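Local coordinates for protein processed glycerol phosphate lipoteichoic acid synthase 2 (Bacillus subtilis, PDB 2W8D) that is a metal-binding enzyme of the sulfatase family, in the alkaline phosphatase clan, and holds a magnesium ion in its alpha/beta domain, at residues 27-32 against 250-255; 31-36 against 187-192; 123-128 against 147-152; 246-251 against 293-298. One frame throughout, in Å; residues are numbered along the deposited sequence.

Contact 1: 27-32 against 250-255; sequences GKAEGK and KSIIVM
K32 and S251 bring the two backbones nearest, with their CA atoms 4.9 Å apart, where a double turn meets the start of strand 251-257. The loop winds through a type I turn from G27 to E30 and a type II turn from A29 to K32, the second closed by K32 N on A29 O at 3.2 Å. That coil sets the methyl of A29 against I252, whose outer carbon CD1 lies 3.5 Å from A29 CB. The isoleucine reaches it because CG1 stands anti to its own carbonyl carbon (chi1 -60°) and the chain beyond runs extended. K32 lays the root of its side chain over the backbone just before the strand: K32 CG is 3.3 Å from K250 O, and K32 CB is 4.2 Å from I252 CG1. The chain then bends at chi2 and leads its ammonium away from the contact. Segment 27-32 also leans on helix 313-320, through backbone bonds from G27 to H319 and from A29 to L320. Between the two segments themselves, aliphatic carbons meet an isoleucine and a backbone carbonyl, while the ammonium of K32 is hydrogen-bonded to the carbonyl of A297, just past the end of the adjacent strand 292-296.

Contact 2: 31-36 against 187-192; sequences GKNVIY and QPFYTK
V34 O receives two hydrogen bonds from T191, one from the hydroxyl and one from the backbone. T191 OG1 lies 3.1 Å from V34 O, in the carbonyl plane and on a lone pair; T191 N, 3.0 Å from V34 O, sits above that plane. The hydroxyl reaches across to this carbonyl because chi1 of T191 (51°) places OG1 between its own backbone N and carbonyl carbon. V34 N on F189 O and Y36 N on T191 O, the latter 2.7 Å long, continue the pairing. At the strand entrance the amide of N33 takes over: its OD1 accepts F189 N at 2.8 Å through an in-plane lone pair, and its ND2 points almost straight at Q187 OE1, although from well above the glutamine carbonyl plane. The same amide lies nearly flat over one face of the F189 ring, 10° from parallel, with N33 CB 3.9 Å from the ring centroid in a CH-pi contact. Two bonds and a ring face thus fix the rotation of N33. On the side of the sheet that carries V34, V34 CB packs against Y190 CD2 at 3.8 Å, and the Y36 and Y190 rings meet at a slant. One water joins their hydroxyls, 2.5 Å from Y36 OH and 2.6 Å from Y190 OH. K192, on this side too, sends its ammonium to E88 and E92. Neighbouring parallel strands, only 2° apart in direction, form part of the central mixed sheet of the alpha/beta fold shared by the alkaline phosphatase clan.

Contact 3: 123-128 against 147-152; sequences NYTSAT and GIDKFF
S126 and D149 open the pairing of the two strands of a beta-alpha-beta unit, in which strand 125-130 passes through helix 139-145 into the parallel strand 150-152. The helix has ended in a Schellman motif at G147, and the chain turns at once to lie beside its partner. Before the regular pairing starts, the two residues exchange bonds between side chain and backbone. D149 OD2 accepts S126 N at 2.9 Å, using the anti lone pair that faces away from OD1, and D149 N donates to S126 OG at 3.2 Å. Chi1 of S126, near 50°, keeps that hydroxyl close to its own backbone and facing the loop. The carboxylate's other oxygen is claimed by a salt bridge with K120, so both carboxylate oxygens are engaged.

Backbone bonds then alternate between the strands: K150 N to S126 O, T128 N to K150 O at 2.9 Å, and F152 N to T128 O at 2.8 Å. A127 CA lies close enough to K150 O for a CA-H...O contact. A127 and K150 share one side of the sheet, where A127 CB also meets F152 CE2 at 4.0 Å; the F152 ring stacks with F129. On the other side T128 and F151 run side by side, with T128 CG2 4.0 Å from F151 CE1, and Y143 of the intervening helix covers both. There T128 OG1 is buried without a polar partner in the model, its nearest neighbour across the contact being the methyl I148 CG2 at 4.0 Å.

Contact 4: 246-251 against 293-298; sequences GLYDKS and FIHAAG
Y248 reaches across to H295 from the loop that links helix 219-244 to strand 251-257, a helix-to-strand connection of the alpha/beta fold; H295 stands on the neighbouring antiparallel strand 292-296. From CB the tyrosine leaves with CG anti to its backbone N (chi1 -174°), a course that brings the far end of the ring, with its hydroxyl, over the imidazole. Along one side Y248 CE1 comes to 4.2 Å from H295 ND1, and along the other Y248 CE2 comes to 3.5 Å from H295 CE1. Farther out, Y248 CZ is likewise 3.5 Å from H295 CE1. The hydroxyl comes last: Y248 OH lies over the middle of the imidazole face, 3.3 Å above its plane. Planes 24° apart and centroids 4.6 Å from each other make this an offset stack, although the two side chains arrive at about a right angle. H295 NE2 is engaged by a hydrogen bond with E68 OE1, which helps to fix the imidazole under the phenol, and K243 adds a cation-pi contact to the tyrosine ring.

Beside the rings, the methyl of A297 rests against three carbonyls of the type I turn from Y248 to S251, those of Y248, D249 and S251; the nearest, D249 O, is 3.3 Å from A297 CB. The backbone seals this corner, since A297 N donates to S251 O at 3.2 Å. S251 turns its hydroxyl back into the loop rather than across the contact, and its OG donates to L247 O at 2.6 Å.

Overall arrangement
The four contacts follow one mixed sheet across its width, and all are largely buried. Contacts 2 and 3 are strand pairings in the interior, dense in backbone hydrogen bonds; they are joined because strands 189-194 and 125-130 are themselves neighbours. Contacts 1 and 4 share K250 and S251 and gather at the entrance to strand 251-257, where a loop meets the end of a strand, so side-chain packing and ring stacking do more of the work and some residues, such as K250 and D249, are exposed. Strand 251-257 connects the groups, pairing with 33-39 of contact 2 and with 292-296 of contact 4. Contacts 3 and 4, about 19 Å apart between centres, do not touch.

Contact 1: 27-32 against 250-255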
# COMPACT_ATOMS: atom_id res chain seq x y z
N GLY A 27 -16.88 7.71 9.76
CA GLY A 27 -16.99 9.16 9.94
C GLY A 27 -16.25 9.65 11.17
O GLY A 27 -16.17 10.85 11.40
N LYS A 28 -15.65 8.73 11.92
CA LYS A 28 -14.98 9.05 13.18
C LYS A 28 -13.68 9.84 13.00
O LYS A 28 -13.11 10.34 13.97
CB LYS A 28 -14.73 7.78 14.02
CG LYS A 28 -15.99 7.08 14.53
CD LYS A 28 -16.80 7.99 15.46
CE LYS A 28 -17.88 7.21 16.22
NZ LYS A 28 -18.75 8.10 17.05
N ALA A 29 -13.22 9.94 11.77
CA ALA A 29 -12.03 10.72 11.47
C ALA A 29 -12.35 11.77 10.41
O ALA A 29 -11.46 12.30 9.71
CB ALA A 29 -10.91 9.80 11.00
N GLU A 30 -13.63 12.07 10.29
CA GLU A 30 -14.08 13.12 9.42
C GLU A 30 -13.35 14.44 9.66
O GLU A 30 -13.25 14.90 10.79
CB GLU A 30 -15.56 13.33 9.62
CG GLU A 30 -16.19 14.17 8.53
CD GLU A 30 -17.66 14.34 8.76
OE1 GLU A 30 -18.17 13.79 9.77
OE2 GLU A 30 -18.29 15.02 7.94
N GLY A 31 -12.87 15.03 8.56
CA GLY A 31 -12.22 16.34 8.56
C GLY A 31 -10.70 16.30 8.57
O GLY A 31 -10.03 17.32 8.31
N LYS A 32 -10.15 15.12 8.90
CA LYS A 32 -8.71 14.97 9.06
C LYS A 32 -7.89 14.89 7.78
O LYS A 32 -8.38 14.46 6.71
CB LYS A 32 -8.39 13.78 10.00
CG LYS A 32 -8.23 14.29 11.47
CD LYS A 32 -8.81 13.39 12.48
CE LYS A 32 -9.27 14.20 13.69
NZ LYS A 32 -9.80 13.25 14.70
N LYS A 250 -4.07 15.91 13.85
CA LYS A 250 -4.97 16.39 12.82
C LYS A 250 -5.03 15.44 11.66
O LYS A 250 -5.50 15.82 10.58
CB LYS A 250 -4.55 17.78 12.34
CG LYS A 250 -4.76 18.89 13.37
CD LYS A 250 -3.88 20.09 13.07
CE LYS A 250 -3.70 20.96 14.31
NZ LYS A 250 -2.89 22.20 14.08
N SER A 251 -4.56 14.20 11.85
CA SER A 251 -4.33 13.36 10.68
C SER A 251 -4.63 11.88 10.81
O SER A 251 -4.70 11.31 11.91
CB SER A 251 -2.91 13.55 10.16
OG SER A 251 -2.66 14.90 9.81
N ILE A 252 -4.82 11.25 9.66
CA ILE A 252 -4.84 9.82 9.56
C ILE A 252 -3.55 9.47 8.84
O ILE A 252 -3.35 9.82 7.67
CB ILE A 252 -6.03 9.33 8.73
CG1 ILE A 252 -7.35 9.77 9.34
CG2 ILE A 252 -6.01 7.80 8.57
CD1 ILE A 252 -8.52 9.45 8.40
N ILE A 253 -2.67 8.78 9.55
CA ILE A 253 -1.43 8.30 8.95
C ILE A 253 -1.64 6.85 8.61
O ILE A 253 -2.06 6.07 9.46
CB ILE A 253 -0.25 8.49 9.91
CG1 ILE A 253 -0.13 10.00 10.27
CG2 ILE A 253 1.04 7.85 9.34
CD1 ILE A 253 0.71 10.34 11.45
N VAL A 254 -1.37 6.50 7.36
CA VAL A 254 -1.57 5.16 6.83
C VAL A 254 -0.26 4.72 6.21
O VAL A 254 0.20 5.34 5.24
CB VAL A 254 -2.56 5.20 5.63
CG1 VAL A 254 -2.78 3.80 5.05
CG2 VAL A 254 -3.84 5.91 5.98
N MSE A 255 0.33 3.64 6.71
CA MSE A 255 1.61 3.16 6.20
C MSE A 255 1.55 1.73 5.77
O MSE A 255 1.00 0.87 6.48
CB MSE A 255 2.72 3.32 7.22
CG MSE A 255 2.79 4.75 7.72
SE MSE A 255 4.34 4.97 8.84
CE MSE A 255 3.81 3.82 10.36

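Contact 2: 31-36 against 187-192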
# COMPACT_ATOMS: atom_id res chain seq x y z
N GLY A 31 -12.87 15.03 8.56
CA GLY A 31 -12.22 16.34 8.56
C GLY A 31 -10.70 16.30 8.57
O GLY A 31 -10.03 17.32 8.31
N LYS A 32 -10.15 15.12 8.90
CA LYS A 32 -8.71 14.97 9.06
C LYS A 32 -7.89 14.89 7.78
O LYS A 32 -8.38 14.46 6.71
CB LYS A 32 -8.39 13.78 10.00
CG LYS A 32 -8.23 14.29 11.47
CD LYS A 32 -8.81 13.39 12.48
CE LYS A 32 -9.27 14.20 13.69
NZ LYS A 32 -9.80 13.25 14.70
N ASN A 33 -6.65 15.32 7.89
CA ASN A 33 -5.69 15.11 6.85
C ASN A 33 -5.44 13.59 6.69
O ASN A 33 -5.73 12.79 7.59
CB ASN A 33 -4.40 15.81 7.22
CG ASN A 33 -4.60 17.28 7.47
OD1 ASN A 33 -5.05 18.00 6.59
ND2 ASN A 33 -4.25 17.74 8.66
N VAL A 34 -4.90 13.22 5.53
CA VAL A 34 -4.45 11.88 5.30
C VAL A 34 -2.98 12.01 4.90
O VAL A 34 -2.63 12.87 4.08
CB VAL A 34 -5.25 11.18 4.14
CG1 VAL A 34 -4.68 9.75 3.82
CG2 VAL A 34 -6.75 11.15 4.43
N ILE A 35 -2.14 11.16 5.49
CA ILE A 35 -0.73 11.07 5.13
C ILE A 35 -0.45 9.58 4.84
O ILE A 35 -0.47 8.73 5.73
CB ILE A 35 0.17 11.57 6.31
CG1 ILE A 35 -0.05 13.07 6.59
CG2 ILE A 35 1.64 11.28 6.05
CD1 ILE A 35 0.58 13.58 7.91
N TYR A 36 -0.21 9.23 3.57
CA TYR A 36 0.17 7.87 3.26
C TYR A 36 1.68 7.81 3.27
O TYR A 36 2.34 8.76 2.82
CB TYR A 36 -0.33 7.46 1.86
CG TYR A 36 -1.70 6.87 1.77
CD1 TYR A 36 -2.82 7.68 1.64
CD2 TYR A 36 -1.87 5.49 1.74
CE1 TYR A 36 -4.10 7.13 1.50
CE2 TYR A 36 -3.15 4.92 1.60
CZ TYR A 36 -4.26 5.76 1.49
OH TYR A 36 -5.50 5.20 1.37
N GLN A 187 -5.06 23.18 4.39
CA GLN A 187 -5.69 22.05 5.06
C GLN A 187 -7.19 22.04 4.79
O GLN A 187 -7.80 23.10 4.69
CB GLN A 187 -5.40 22.14 6.57
CG GLN A 187 -4.02 21.55 6.93
CD GLN A 187 -3.78 21.48 8.42
OE1 GLN A 187 -4.58 20.92 9.16
NE2 GLN A 187 -2.67 22.05 8.85
N PRO A 188 -7.81 20.85 4.65
CA PRO A 188 -7.25 19.50 4.80
C PRO A 188 -6.44 19.06 3.61
O PRO A 188 -6.70 19.48 2.49
CB PRO A 188 -8.49 18.62 4.92
CG PRO A 188 -9.56 19.36 4.18
CD PRO A 188 -9.19 20.82 4.13
N PHE A 189 -5.45 18.20 3.84
CA PHE A 189 -4.63 17.70 2.74
C PHE A 189 -4.54 16.20 2.71
O PHE A 189 -4.64 15.54 3.75
CB PHE A 189 -3.23 18.33 2.76
CG PHE A 189 -2.45 18.03 4.01
CD1 PHE A 189 -2.00 16.74 4.29
CD2 PHE A 189 -2.15 19.03 4.91
CE1 PHE A 189 -1.28 16.48 5.47
CE2 PHE A 189 -1.43 18.77 6.06
CZ PHE A 189 -1.00 17.51 6.34
N TYR A 190 -4.35 15.65 1.51
CA TYR A 190 -4.17 14.22 1.30
C TYR A 190 -2.82 14.03 0.60
O TYR A 190 -2.63 14.54 -0.51
CB TYR A 190 -5.31 13.74 0.41
CG TYR A 190 -5.21 12.30 -0.11
CD1 TYR A 190 -4.35 11.96 -1.17
CD2 TYR A 190 -6.04 11.32 0.42
CE1 TYR A 190 -4.31 10.65 -1.64
CE2 TYR A 190 -6.02 10.05 -0.04
CZ TYR A 190 -5.16 9.70 -1.04
OH TYR A 190 -5.22 8.41 -1.43
N THR A 191 -1.91 13.30 1.23
CA THR A 191 -0.50 13.29 0.82
C THR A 191 0.10 11.91 0.82
O THR A 191 -0.32 11.05 1.59
CB THR A 191 0.38 14.15 1.75
OG1 THR A 191 0.15 13.78 3.12
CG2 THR A 191 0.05 15.59 1.58
N LYS A 192 1.08 11.71 -0.07
CA LYS A 192 1.76 10.43 -0.23
C LYS A 192 3.25 10.62 -0.11
O LYS A 192 3.83 11.42 -0.85
CB LYS A 192 1.47 9.80 -1.61
CG LYS A 192 0.02 9.33 -1.85
CD LYS A 192 -0.44 9.63 -3.31
CE LYS A 192 0.52 9.06 -4.33
NZ LYS A 192 0.72 7.59 -4.08
O HOH W 1 -6.55 6.31 -0.58

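Contact 3: 123-128 against 147-152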
# COMPACT_ATOMS: atom_id res chain seq x y z
N ASN A 123 -12.78 19.59 -0.27
CA ASN A 123 -11.70 20.62 -0.20
C ASN A 123 -10.28 20.14 0.15
O ASN A 123 -9.48 20.92 0.70
CB ASN A 123 -12.10 21.78 0.73
CG ASN A 123 -13.40 22.39 0.33
OD1 ASN A 123 -13.58 22.80 -0.83
ND2 ASN A 123 -14.34 22.44 1.26
N TYR A 124 -9.97 18.89 -0.16
CA TYR A 124 -8.62 18.36 0.09
C TYR A 124 -7.64 18.81 -0.98
O TYR A 124 -7.91 18.70 -2.19
CB TYR A 124 -8.61 16.81 0.23
CG TYR A 124 -9.12 16.29 1.59
CD1 TYR A 124 -8.27 15.66 2.50
CD2 TYR A 124 -10.47 16.42 1.95
CE1 TYR A 124 -8.76 15.19 3.73
CE2 TYR A 124 -10.95 15.96 3.17
CZ TYR A 124 -10.10 15.37 4.06
OH TYR A 124 -10.61 14.90 5.25
N THR A 125 -6.50 19.33 -0.56
CA THR A 125 -5.42 19.52 -1.48
C THR A 125 -4.60 18.22 -1.46
O THR A 125 -4.40 17.65 -0.40
CB THR A 125 -4.58 20.75 -1.09
OG1 THR A 125 -5.40 21.94 -1.13
CG2 THR A 125 -3.45 20.93 -2.08
N SER A 126 -4.19 17.72 -2.61
CA SER A 126 -3.40 16.49 -2.65
C SER A 126 -2.00 16.74 -3.19
O SER A 126 -1.81 17.56 -4.11
CB SER A 126 -4.13 15.36 -3.41
OG SER A 126 -4.62 15.78 -4.69
N ALA A 127 -1.01 16.06 -2.59
CA ALA A 127 0.40 16.15 -3.02
C ALA A 127 1.15 14.83 -2.81
O ALA A 127 0.93 14.15 -1.81
CB ALA A 127 1.11 17.28 -2.27
N THR A 128 2.06 14.48 -3.73
CA THR A 128 2.98 13.37 -3.50
C THR A 128 4.36 13.92 -3.18
O THR A 128 4.75 14.93 -3.76
CB THR A 128 3.08 12.50 -4.75
OG1 THR A 128 1.79 11.94 -5.03
CG2 THR A 128 4.12 11.39 -4.56
N GLY A 147 -5.86 13.21 -10.36
CA GLY A 147 -6.13 14.49 -9.75
C GLY A 147 -5.18 14.96 -8.67
O GLY A 147 -5.56 15.80 -7.86
N ILE A 148 -3.97 14.44 -8.61
CA ILE A 148 -3.08 14.88 -7.56
C ILE A 148 -2.68 16.33 -7.89
O ILE A 148 -2.18 16.58 -9.00
CB ILE A 148 -1.82 14.01 -7.38
CG1 ILE A 148 -2.11 12.51 -7.15
CG2 ILE A 148 -0.95 14.55 -6.23
CD1 ILE A 148 -3.22 12.17 -6.25
N ASP A 149 -2.91 17.27 -6.96
CA ASP A 149 -2.67 18.72 -7.24
C ASP A 149 -1.19 19.03 -7.32
O ASP A 149 -0.80 19.89 -8.09
CB ASP A 149 -3.26 19.68 -6.17
CG ASP A 149 -4.75 19.56 -6.03
OD1 ASP A 149 -5.43 19.91 -6.99
OD2 ASP A 149 -5.25 19.07 -4.98
N LYS A 150 -0.38 18.36 -6.50
CA LYS A 150 1.03 18.73 -6.42
C LYS A 150 1.99 17.54 -6.37
O LYS A 150 1.73 16.53 -5.73
CB LYS A 150 1.27 19.64 -5.21
CG LYS A 150 0.59 21.01 -5.23
CD LYS A 150 0.60 21.56 -3.81
CE LYS A 150 -0.19 22.85 -3.63
NZ LYS A 150 0.42 23.96 -4.40
N PHE A 151 3.12 17.67 -7.06
CA PHE A 151 4.11 16.62 -7.05
C PHE A 151 5.46 17.17 -6.59
O PHE A 151 6.16 17.78 -7.35
CB PHE A 151 4.19 15.97 -8.45
CG PHE A 151 4.97 14.66 -8.49
CD1 PHE A 151 5.67 14.22 -7.37
CD2 PHE A 151 5.01 13.90 -9.65
CE1 PHE A 151 6.39 13.02 -7.39
CE2 PHE A 151 5.74 12.68 -9.69
CZ PHE A 151 6.43 12.25 -8.55
N PHE A 152 5.82 16.94 -5.32
CA PHE A 152 7.13 17.36 -4.81
C PHE A 152 8.18 16.32 -5.13
O PHE A 152 8.48 15.47 -4.29
CB PHE A 152 7.09 17.65 -3.30
CG PHE A 152 6.24 18.84 -2.94
CD1 PHE A 152 6.70 20.13 -3.17
CD2 PHE A 152 4.98 18.67 -2.40
CE1 PHE A 152 5.91 21.27 -2.87
CE2 PHE A 152 4.18 19.78 -2.08
CZ PHE A 152 4.64 21.08 -2.33

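Contact 4: 246-251 against 293-298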
# COMPACT_ATOMS: atom_id res chain seq x y z
N GLY A 246 2.14 19.69 15.11
CA GLY A 246 0.71 19.57 15.42
C GLY A 246 -0.13 18.80 14.39
O GLY A 246 -1.35 18.68 14.53
N LEU A 247 0.51 18.27 13.36
CA LEU A 247 -0.24 17.56 12.32
C LEU A 247 -0.63 16.13 12.70
O LEU A 247 -1.50 15.53 12.06
CB LEU A 247 0.49 17.62 10.98
CG LEU A 247 0.69 19.02 10.35
CD1 LEU A 247 1.56 18.99 9.11
CD2 LEU A 247 -0.62 19.67 10.05
N TYR A 248 -0.01 15.59 13.75
CA TYR A 248 -0.24 14.20 14.18
C TYR A 248 -1.66 13.96 14.67
O TYR A 248 -2.29 12.97 14.31
CB TYR A 248 0.75 13.81 15.27
CG TYR A 248 0.70 12.36 15.69
CD1 TYR A 248 1.32 11.38 14.92
CD2 TYR A 248 0.09 11.97 16.88
CE1 TYR A 248 1.30 10.03 15.30
CE2 TYR A 248 0.07 10.61 17.28
CZ TYR A 248 0.68 9.66 16.49
OH TYR A 248 0.67 8.33 16.84
N ASP A 249 -2.16 14.90 15.48
CA ASP A 249 -3.53 14.88 15.99
C ASP A 249 -4.56 15.32 14.93
O ASP A 249 -5.77 15.14 15.07
CB ASP A 249 -3.64 15.78 17.25
CG ASP A 249 -2.78 15.28 18.40
OD1 ASP A 249 -2.80 14.07 18.72
OD2 ASP A 249 -2.08 16.12 19.02
N LYS A 250 -4.07 15.91 13.85
CA LYS A 250 -4.97 16.39 12.82
C LYS A 250 -5.03 15.44 11.66
O LYS A 250 -5.50 15.82 10.58
CB LYS A 250 -4.55 17.78 12.34
CG LYS A 250 -4.76 18.89 13.37
CD LYS A 250 -3.88 20.09 13.07
CE LYS A 250 -3.70 20.96 14.31
NZ LYS A 250 -2.89 22.20 14.08
N SER A 251 -4.56 14.20 11.85
CA SER A 251 -4.33 13.36 10.68
C SER A 251 -4.63 11.88 10.81
O SER A 251 -4.70 11.31 11.91
CB SER A 251 -2.91 13.55 10.16
OG SER A 251 -2.66 14.90 9.81
N PHE A 293 -0.36 -0.09 8.72
CA PHE A 293 -0.61 0.63 9.97
C PHE A 293 -1.56 1.78 9.64
O PHE A 293 -1.39 2.42 8.61
CB PHE A 293 0.69 1.24 10.54
CG PHE A 293 1.71 0.24 10.96
CD1 PHE A 293 1.73 -0.23 12.25
CD2 PHE A 293 2.67 -0.22 10.06
CE1 PHE A 293 2.69 -1.18 12.66
CE2 PHE A 293 3.62 -1.14 10.46
CZ PHE A 293 3.63 -1.62 11.78
N ILE A 294 -2.57 2.01 10.48
CA ILE A 294 -3.42 3.18 10.36
C ILE A 294 -3.54 3.82 11.75
O ILE A 294 -4.10 3.21 12.67
CB ILE A 294 -4.85 2.85 9.86
CG1 ILE A 294 -4.87 2.23 8.48
CG2 ILE A 294 -5.70 4.08 9.85
CD1 ILE A 294 -6.22 1.72 8.10
N HIS A 295 -3.02 5.03 11.89
CA HIS A 295 -3.27 5.80 13.09
C HIS A 295 -4.17 6.95 12.70
O HIS A 295 -3.77 7.85 11.98
CB HIS A 295 -1.98 6.29 13.75
CG HIS A 295 -2.22 6.98 15.06
ND1 HIS A 295 -2.50 8.33 15.15
CD2 HIS A 295 -2.26 6.51 16.33
CE1 HIS A 295 -2.70 8.66 16.41
NE2 HIS A 295 -2.56 7.57 17.15
N ALA A 296 -5.43 6.84 13.11
CA ALA A 296 -6.44 7.82 12.86
C ALA A 296 -6.60 8.48 14.21
O ALA A 296 -6.96 7.83 15.20
CB ALA A 296 -7.71 7.16 12.44
N ALA A 297 -6.30 9.77 14.25
CA ALA A 297 -6.33 10.51 15.52
C ALA A 297 -7.76 10.77 15.94
O ALA A 297 -8.60 11.14 15.10
CB ALA A 297 -5.59 11.82 15.36
N GLY A 298 -8.03 10.60 17.23
CA GLY A 298 -9.40 10.67 17.73
C GLY A 298 -10.12 9.33 17.71
O GLY A 298 -11.23 9.22 18.26